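Local atomic coordinates of peptidoglycan DD-endopeptidase ShyB (Vibrio cholerae, PDB entry 2GU1), a protein that cuts peptide cross-links between peptidoglycan strands as a zinc-dependent DD-endopeptidase, probably letting new glycan enter the growing cell wall and possibly substituting for related enzymes during zinc starvation. Residues S19-Q24 with E52-M57; G26-I31 with M61-R66; L266-N271 with Q296-A301. All blocks are in the same frame, centred on the assembly; numbering follows the deposited sequence.

Contacts 1 and 2 belong to the LysM-like region, whereas contact 3 lies in the M23 peptidase region, with no direct touch between the two places. The first two interlock: helices 18-24 and 29-38 follow each other in the chain and cover strands 53-58 and 64-70, neighbours in one antiparallel sheet, and Leu56 packs on both Val27 and Leu64. Contact 1 is buried and wholly apolar; contact 2, at the start of strand 64-70, is partly buried and places a proline beside a glutamine amide at its margin. Contact 3 is again buried and aliphatic, but joins two strands of different sheets, with no helix involved.

Contact 1. Residues S19-Q24 with E52-M57; sequences SGIFAQ and EELELM
Ile21, on helix 18-24, reaches across to Leu54, the first residue of strand 53-58 to touch the helix. Both branches of the isoleucine meet one methyl: Leu54 CD1 lies 3.5 Å from Ile21 CD1 and 4.0 Å from Ile21 CG2. With CG1 beside the backbone N (chi1 -69°) and CG2 anti to it, Ile21 brings both branches to that methyl, which a beta-branched residue does well. Leu54 is also backbone-bonded to Tyr10 of strand 8-11. Glu55 comes next and, by the alternation of a strand, turns to the other face of the sheet; a carboxylate suits that side because His70 NE2 is hydrogen-bonded to its OE1, whereas the helix side is apolar. Leu56 returns to the helix side. Its CD1 approaches the ring of Phe22 obliquely, 4.4 Å from Phe22 CE1, a loose touch at the second position of the seam. The flat Phe22 ring also reaches Leu32 and Ile35 of helix 29-38, bridging the two helices and the sheet. Two strands, 8-11 and 53-58, paired antiparallel with two helices between them in the chain and packed on one face, give the beta-alpha-alpha-beta arrangement of the LysM fold.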
loop_
_atom_site.group_PDB
_atom_site.type_symbol
_atom_site.label_atom_id
_atom_site.label_comp_id
_atom_site.label_asym_id
_atom_site.label_seq_id
_atom_site.Cartn_x
_atom_site.Cartn_y
_atom_site.Cartn_z
ATOM N N SER A 19 -3.323 13.860 12.938
ATOM C CA SER A 19 -4.094 14.901 13.598
ATOM C C SER A 19 -3.836 14.947 15.108
ATOM O O SER A 19 -3.830 16.022 15.704
ATOM C CB SER A 19 -5.594 14.719 13.318
ATOM O OG SER A 19 -6.164 13.707 14.138
ATOM N N GLY A 20 -3.627 13.786 15.724
ATOM C CA GLY A 20 -3.368 13.743 17.155
ATOM C C GLY A 20 -1.992 14.299 17.480
ATOM O O GLY A 20 -1.811 15.000 18.481
ATOM N N ILE A 21 -1.018 13.985 16.631
ATOM C CA ILE A 21 0.343 14.467 16.821
ATOM C C ILE A 21 0.378 15.987 16.679
ATOM O O ILE A 21 1.009 16.673 17.478
ATOM C CB ILE A 21 1.299 13.825 15.805
ATOM C CG1 ILE A 21 1.450 12.340 16.130
ATOM C CG2 ILE A 21 2.666 14.527 15.831
ATOM C CD1 ILE A 21 2.182 11.545 15.070
ATOM N N PHE A 22 -0.313 16.522 15.675
ATOM C CA PHE A 22 -0.330 17.965 15.500
ATOM C C PHE A 22 -0.969 18.646 16.689
ATOM O O PHE A 22 -0.526 19.721 17.114
ATOM C CB PHE A 22 -1.056 18.345 14.207
ATOM C CG PHE A 22 -0.153 18.399 13.016
ATOM C CD1 PHE A 22 0.969 17.584 12.952
ATOM C CD2 PHE A 22 -0.424 19.257 11.950
ATOM C CE1 PHE A 22 1.814 17.607 11.846
ATOM C CE2 PHE A 22 0.414 19.294 10.836
ATOM C CZ PHE A 22 1.538 18.470 10.782
ATOM N N ALA A 23 -2.002 18.014 17.242
ATOM C CA ALA A 23 -2.682 18.571 18.401
ATOM C C ALA A 23 -1.707 18.641 19.578
ATOM O O ALA A 23 -1.578 19.684 20.229
ATOM C CB ALA A 23 -3.904 17.716 18.769
ATOM N N GLN A 24 -0.992 17.554 19.847
ATOM C CA GLN A 24 -0.073 17.577 20.979
ATOM C C GLN A 24 1.168 18.450 20.762
ATOM O O GLN A 24 1.767 18.926 21.727
ATOM C CB GLN A 24 0.323 16.152 21.388
ATOM C CG GLN A 24 1.494 15.526 20.672
ATOM C CD GLN A 24 1.802 14.132 21.210
ATOM O OE1 GLN A 24 1.135 13.156 20.865
ATOM N NE2 GLN A 24 2.805 14.040 22.074
ATOM N N GLU A 52 7.947 4.983 13.381
ATOM C CA GLU A 52 8.345 5.879 12.307
ATOM C C GLU A 52 8.558 7.226 12.978
ATOM O O GLU A 52 8.190 7.407 14.138
ATOM C CB GLU A 52 7.253 5.956 11.231
ATOM C CG GLU A 52 6.936 4.600 10.613
ATOM C CD GLU A 52 5.880 4.679 9.529
ATOM O OE1 GLU A 52 4.928 5.466 9.685
ATOM O OE2 GLU A 52 5.994 3.941 8.531
ATOM N N GLU A 53 9.143 8.174 12.262
ATOM C CA GLU A 53 9.414 9.472 12.852
ATOM C C GLU A 53 8.932 10.633 12.012
ATOM O O GLU A 53 9.000 10.591 10.783
ATOM C CB GLU A 53 10.918 9.653 13.063
ATOM C CG GLU A 53 11.570 8.634 13.974
ATOM C CD GLU A 53 13.073 8.836 14.048
ATOM O OE1 GLU A 53 13.500 9.951 14.419
ATOM O OE2 GLU A 53 13.824 7.888 13.728
ATOM N N LEU A 54 8.451 11.667 12.697
ATOM C CA LEU A 54 8.016 12.884 12.040
ATOM C C LEU A 54 8.993 13.957 12.501
ATOM O O LEU A 54 9.378 14.013 13.672
ATOM C CB LEU A 54 6.587 13.256 12.445
ATOM C CG LEU A 54 5.434 12.374 11.956
ATOM C CD1 LEU A 54 4.111 12.921 12.488
ATOM C CD2 LEU A 54 5.412 12.336 10.436
ATOM N N GLU A 55 9.425 14.794 11.573
ATOM C CA GLU A 55 10.358 15.858 11.907
ATOM C C GLU A 55 9.661 17.161 11.530
ATOM O O GLU A 55 9.301 17.348 10.371
ATOM C CB GLU A 55 11.646 15.657 11.105
ATOM C CG GLU A 55 12.780 16.609 11.418
ATOM C CD GLU A 55 14.104 16.120 10.842
ATOM O OE1 GLU A 55 14.089 15.455 9.782
ATOM O OE2 GLU A 55 15.163 16.403 11.439
ATOM N N LEU A 56 9.428 18.031 12.512
ATOM C CA LEU A 56 8.768 19.309 12.249
ATOM C C LEU A 56 9.795 20.439 12.298
ATOM O O LEU A 56 10.551 20.555 13.263
ATOM C CB LEU A 56 7.668 19.606 13.284
ATOM C CG LEU A 56 6.620 18.589 13.757
ATOM C CD1 LEU A 56 5.287 19.323 13.962
ATOM C CD2 LEU A 56 6.459 17.462 12.773
ATOM N N MET A 57 9.819 21.266 11.259
ATOM C CA MET A 57 10.739 22.395 11.199
ATOM C C MET A 57 9.918 23.668 11.403
ATOM O O MET A 57 9.053 23.991 10.582
ATOM C CB MET A 57 11.426 22.449 9.834
ATOM C CG MET A 57 11.908 21.105 9.335
ATOM S SD MET A 57 13.265 20.429 10.293
ATOM C CE MET A 57 14.346 19.847 8.955
#

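Contact 2. Residues G26-I31 with M61-R66; sequences GVPYSI and MGQLSR
Ile31 and Leu64 bring the first turn of helix 29-38 against the start of strand 64-70, within the helix-on-sheet layer of the LysM-like domain. The apolar part of the contact is this pair: Ile31 CG2 lies 3.8 Å from Leu64 CD2. Leu64 has CG anti to its backbone N (chi1 -172°), which swings CG and its two methyls on toward the helix; its neighbours there include Phe22 of helix 18-24 and Leu56. Leucine is apt for such a spot, being long enough to cross from sheet to helix.

Both backbones have recognisable features. Gly26 ends helix 18-24 in a Schellman motif, its positive phi readily adopted by a residue without a side chain, and Pro28 stands at the N-cap of the next helix, where its fixed phi and lack of an N-H cost nothing. On the strand, Ser65 and Arg66 stand opposite the single Met57 of strand 53-58, a classic beta bulge.

The polar margin is made by Gln63, whose amide oxygen OE1 rests 4.0 Å from Pro28 CG. The chain bends at chi2 (-52°), folding the amide back over its own loop, where Gln63 NE2 donates a 3.0 Å hydrogen bond to Met61 O, from above the carbonyl plane.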
loop_
_atom_site.group_PDB
_atom_site.type_symbol
_atom_site.label_atom_id
_atom_site.label_comp_id
_atom_site.label_asym_id
_atom_site.label_seq_id
_atom_site.Cartn_x
_atom_site.Cartn_y
_atom_site.Cartn_z
ATOM N N GLY A 26 1.079 21.312 19.241
ATOM C CA GLY A 26 0.646 22.696 19.118
ATOM C C GLY A 26 0.442 23.291 17.733
ATOM O O GLY A 26 0.300 24.509 17.602
ATOM N N VAL A 27 0.425 22.463 16.696
ATOM C CA VAL A 27 0.220 22.975 15.334
ATOM C C VAL A 27 -1.254 23.360 15.156
ATOM O O VAL A 27 -2.150 22.619 15.575
ATOM C CB VAL A 27 0.596 21.904 14.288
ATOM C CG1 VAL A 27 0.359 22.434 12.873
ATOM C CG2 VAL A 27 2.048 21.491 14.476
ATOM N N PRO A 28 -1.524 24.526 14.538
ATOM C CA PRO A 28 -2.898 24.993 14.320
ATOM C C PRO A 28 -3.713 24.100 13.384
ATOM O O PRO A 28 -3.171 23.438 12.502
ATOM C CB PRO A 28 -2.702 26.394 13.731
ATOM C CG PRO A 28 -1.356 26.813 14.258
ATOM C CD PRO A 28 -0.556 25.551 14.112
ATOM N N TYR A 29 -5.024 24.101 13.588
ATOM C CA TYR A 29 -5.937 23.315 12.771
ATOM C C TYR A 29 -5.777 23.659 11.289
ATOM O O TYR A 29 -5.671 22.779 10.438
ATOM C CB TYR A 29 -7.371 23.596 13.206
ATOM C CG TYR A 29 -8.418 22.900 12.364
ATOM C CD1 TYR A 29 -8.688 21.544 12.533
ATOM C CD2 TYR A 29 -9.144 23.604 11.404
ATOM C CE1 TYR A 29 -9.664 20.902 11.764
ATOM C CE2 TYR A 29 -10.120 22.973 10.628
ATOM C CZ TYR A 29 -10.374 21.623 10.817
ATOM O OH TYR A 29 -11.343 21.001 10.067
ATOM N N SER A 30 -5.762 24.954 10.993
ATOM C CA SER A 30 -5.629 25.431 9.620
ATOM C C SER A 30 -4.418 24.839 8.915
ATOM O O SER A 30 -4.462 24.569 7.710
ATOM C CB SER A 30 -5.521 26.954 9.617
ATOM O OG SER A 30 -4.357 27.346 10.317
ATOM N N ILE A 31 -3.340 24.631 9.664
ATOM C CA ILE A 31 -2.111 24.074 9.111
ATOM C C ILE A 31 -2.281 22.574 8.914
ATOM O O ILE A 31 -1.779 22.000 7.951
ATOM C CB ILE A 31 -0.912 24.345 10.039
ATOM C CG1 ILE A 31 -0.682 25.859 10.162
ATOM C CG2 ILE A 31 0.321 23.618 9.526
ATOM C CD1 ILE A 31 -0.455 26.581 8.849
ATOM N N MET A 61 8.787 32.464 13.685
ATOM C CA MET A 61 7.470 32.736 14.253
ATOM C C MET A 61 6.957 31.501 14.990
ATOM O O MET A 61 5.859 31.511 15.543
ATOM C CB MET A 61 6.490 33.122 13.138
ATOM C CG MET A 61 5.075 33.461 13.605
ATOM S SD MET A 61 3.916 33.765 12.233
ATOM C CE MET A 61 2.432 34.265 13.129
ATOM N N GLY A 62 7.760 30.442 14.995
ATOM C CA GLY A 62 7.360 29.217 15.665
ATOM C C GLY A 62 6.285 28.460 14.903
ATOM O O GLY A 62 5.628 27.576 15.454
ATOM N N GLN A 63 6.102 28.807 13.631
ATOM C CA GLN A 63 5.095 28.157 12.800
ATOM C C GLN A 63 5.738 27.116 11.891
ATOM O O GLN A 63 6.855 27.305 11.409
ATOM C CB GLN A 63 4.352 29.193 11.953
ATOM C CG GLN A 63 3.722 30.325 12.758
ATOM C CD GLN A 63 2.840 29.822 13.890
ATOM O OE1 GLN A 63 1.885 29.076 13.665
ATOM N NE2 GLN A 63 3.159 30.231 15.116
ATOM N N LEU A 64 5.020 26.022 11.662
ATOM C CA LEU A 64 5.510 24.930 10.823
ATOM C C LEU A 64 5.894 25.403 9.425
ATOM O O LEU A 64 5.076 25.976 8.713
ATOM C CB LEU A 64 4.436 23.842 10.704
ATOM C CG LEU A 64 4.846 22.542 10.009
ATOM C CD1 LEU A 64 5.805 21.773 10.906
ATOM C CD2 LEU A 64 3.613 21.702 9.716
ATOM N N SER A 65 7.138 25.154 9.035
ATOM C CA SER A 65 7.610 25.545 7.713
ATOM C C SER A 65 7.862 24.303 6.858
ATOM O O SER A 65 7.839 24.364 5.629
ATOM C CB SER A 65 8.897 26.364 7.823
ATOM O OG SER A 65 9.956 25.577 8.330
ATOM N N ARG A 66 8.115 23.177 7.518
ATOM C CA ARG A 66 8.352 21.924 6.819
ATOM C C ARG A 66 8.186 20.704 7.714
ATOM O O ARG A 66 8.635 20.695 8.864
ATOM C CB ARG A 66 9.753 21.900 6.219
ATOM C CG ARG A 66 10.185 20.506 5.816
ATOM C CD ARG A 66 11.563 20.499 5.198
ATOM N NE ARG A 66 11.543 21.066 3.856
ATOM C CZ ARG A 66 12.615 21.185 3.083
ATOM N NH1 ARG A 66 13.798 20.776 3.524
ATOM N NH2 ARG A 66 12.502 21.700 1.865
#

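Contact 3. Residues L266-N271 with Q296-A301; sequences LVIEHN and QKIALA
Ile298 overlaps Leu266 aslant and meets Ile268 end to end, two residues whose side chains project from the same face of strand 265-269. Its terminal methyl does most of the work: Ile298 CD1 is 3.7 Å from Ile268 CD1, the two side chains reaching toward each other tip to tip, and 3.9 Å from Leu266 CD2. The leucine also reaches nearer the isoleucine's backbone, with Leu266 CD2 at 4.0 Å from Ile298 CB and 4.1 Å from Ile298 CG1. One long branch is therefore shared by two partners, while Leu266 additionally covers the root of that branch.

The torsions account for this. Ile298 places CG1 between its backbone N and carbonyl carbon (chi1 60°), the crowded position, and chi2 then extends CD1 outward to strand 265-269. Ile268 holds CG1 beside its own N instead, and its extended chi2 of 179° sends CD1 out to meet it. Val267, between the two touching residues, points to the other face, as strand alternation demands. Large aliphatic residues fit here because the contact is buried and purely aliphatic.

Two residues, Ile298 and Ala299, stand opposite the single Val245 of strand 244-246, a classic beta bulge; Ala299, too small to reach far, adds little to this contact. Leu266 is about 11 Å, side chain to side chain, from the zinc ligand His313, so the contact lies near the zinc site without taking part in it. Around it, Leu266 rests on Val253 and Val256 of strand 251-259, Ile298 on Tyr278 of strand 274-281, and strand 297-300, the middle of a small three-stranded antiparallel sheet between 244-246 and 283-284, is thereby packed against the larger curled sheet of the M23 peptidase region.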
loop_
_atom_site.group_PDB
_atom_site.type_symbol
_atom_site.label_atom_id
_atom_site.label_comp_id
_atom_site.label_asym_id
_atom_site.label_seq_id
_atom_site.Cartn_x
_atom_site.Cartn_y
_atom_site.Cartn_z
ATOM N N LEU A 266 -11.042 3.437 0.512
ATOM C CA LEU A 266 -10.731 2.071 0.876
ATOM C C LEU A 266 -9.438 1.647 0.194
ATOM O O LEU A 266 -9.103 2.138 -0.884
ATOM C CB LEU A 266 -11.889 1.191 0.391
ATOM C CG LEU A 266 -12.260 -0.182 0.940
ATOM C CD1 LEU A 266 -12.676 -0.074 2.403
ATOM C CD2 LEU A 266 -13.417 -0.728 0.109
ATOM N N VAL A 267 -8.723 0.723 0.822
ATOM C CA VAL A 267 -7.492 0.202 0.250
ATOM C C VAL A 267 -7.520 -1.307 0.419
ATOM O O VAL A 267 -7.803 -1.816 1.506
ATOM C CB VAL A 267 -6.233 0.747 0.960
ATOM C CG1 VAL A 267 -4.985 0.095 0.355
ATOM C CG2 VAL A 267 -6.164 2.269 0.814
ATOM N N ILE A 268 -7.237 -2.022 -0.659
ATOM C CA ILE A 268 -7.233 -3.468 -0.622
ATOM C C ILE A 268 -5.838 -3.956 -0.964
ATOM O O ILE A 268 -5.184 -3.410 -1.851
ATOM C CB ILE A 268 -8.251 -4.049 -1.644
ATOM C CG1 ILE A 268 -9.679 -3.700 -1.202
ATOM C CG2 ILE A 268 -8.078 -5.557 -1.774
ATOM C CD1 ILE A 268 -10.753 -4.201 -2.147
ATOM N N GLU A 269 -5.366 -4.958 -0.232
ATOM C CA GLU A 269 -4.059 -5.530 -0.505
ATOM C C GLU A 269 -4.339 -6.846 -1.206
ATOM O O GLU A 269 -4.999 -7.728 -0.655
ATOM C CB GLU A 269 -3.277 -5.759 0.790
ATOM C CG GLU A 269 -1.927 -6.418 0.569
ATOM C CD GLU A 269 -1.038 -6.367 1.802
ATOM O OE1 GLU A 269 -1.502 -6.782 2.888
ATOM O OE2 GLU A 269 0.125 -5.914 1.685
ATOM N N HIS A 270 -3.854 -6.958 -2.436
ATOM C CA HIS A 270 -4.067 -8.142 -3.251
ATOM C C HIS A 270 -3.005 -9.204 -3.009
ATOM O O HIS A 270 -3.311 -10.397 -2.968
ATOM C CB HIS A 270 -4.107 -7.725 -4.713
ATOM C CG HIS A 270 -5.170 -6.712 -4.998
ATOM N ND1 HIS A 270 -6.514 -6.998 -4.884
ATOM C CD2 HIS A 270 -5.091 -5.398 -5.315
ATOM C CE1 HIS A 270 -7.216 -5.904 -5.118
ATOM N NE2 HIS A 270 -6.377 -4.919 -5.380
ATOM N N ASN A 271 -1.761 -8.762 -2.863
ATOM C CA ASN A 271 -0.653 -9.667 -2.569
ATOM C C ASN A 271 0.521 -8.831 -2.070
ATOM O O ASN A 271 0.353 -7.650 -1.776
ATOM C CB ASN A 271 -0.277 -10.512 -3.799
ATOM C CG ASN A 271 0.419 -9.712 -4.886
ATOM O OD1 ASN A 271 0.574 -8.498 -4.788
ATOM N ND2 ASN A 271 0.844 -10.406 -5.941
ATOM N N GLN A 296 -16.007 -8.401 -6.694
ATOM C CA GLN A 296 -16.956 -8.249 -5.598
ATOM C C GLN A 296 -17.274 -6.777 -5.344
ATOM O O GLN A 296 -16.392 -5.915 -5.426
ATOM C CB GLN A 296 -16.380 -8.868 -4.324
ATOM C CG GLN A 296 -17.368 -8.980 -3.183
ATOM C CD GLN A 296 -16.736 -9.547 -1.927
ATOM O OE1 GLN A 296 -15.819 -10.366 -1.997
ATOM N NE2 GLN A 296 -17.233 -9.123 -0.769
ATOM N N LYS A 297 -18.537 -6.487 -5.043
ATOM C CA LYS A 297 -18.939 -5.113 -4.760
ATOM C C LYS A 297 -18.376 -4.750 -3.395
ATOM O O LYS A 297 -18.547 -5.493 -2.428
ATOM C CB LYS A 297 -20.469 -4.975 -4.757
ATOM C CG LYS A 297 -20.942 -3.574 -4.395
ATOM C CD LYS A 297 -22.298 -3.233 -5.010
ATOM C CE LYS A 297 -23.419 -4.084 -4.447
ATOM N NZ LYS A 297 -24.743 -3.672 -5.018
ATOM N N ILE A 298 -17.701 -3.608 -3.313
ATOM C CA ILE A 298 -17.099 -3.188 -2.056
ATOM C C ILE A 298 -17.563 -1.812 -1.597
ATOM O O ILE A 298 -17.387 -1.443 -0.432
ATOM C CB ILE A 298 -15.557 -3.199 -2.166
ATOM C CG1 ILE A 298 -15.102 -2.252 -3.277
ATOM C CG2 ILE A 298 -15.076 -4.614 -2.449
ATOM C CD1 ILE A 298 -13.581 -2.237 -3.496
ATOM N N ALA A 299 -18.161 -1.051 -2.505
ATOM C CA ALA A 299 -18.639 0.275 -2.149
ATOM C C ALA A 299 -19.519 0.879 -3.225
ATOM O O ALA A 299 -19.759 0.271 -4.270
ATOM C CB ALA A 299 -17.456 1.199 -1.883
ATOM N N LEU A 300 -19.993 2.090 -2.955
ATOM C CA LEU A 300 -20.821 2.818 -3.893
ATOM C C LEU A 300 -20.076 4.123 -4.138
ATOM O O LEU A 300 -19.682 4.814 -3.186
ATOM C CB LEU A 300 -22.206 3.086 -3.293
ATOM C CG LEU A 300 -23.005 1.834 -2.893
ATOM C CD1 LEU A 300 -24.372 2.247 -2.345
ATOM C CD2 LEU A 300 -23.178 0.921 -4.103
ATOM N N ALA A 301 -19.851 4.439 -5.407
ATOM C CA ALA A 301 -19.149 5.666 -5.769
ATOM C C ALA A 301 -19.841 6.874 -5.171
ATOM O O ALA A 301 -21.040 6.839 -4.874
ATOM C CB ALA A 301 -19.060 5.793 -7.292
#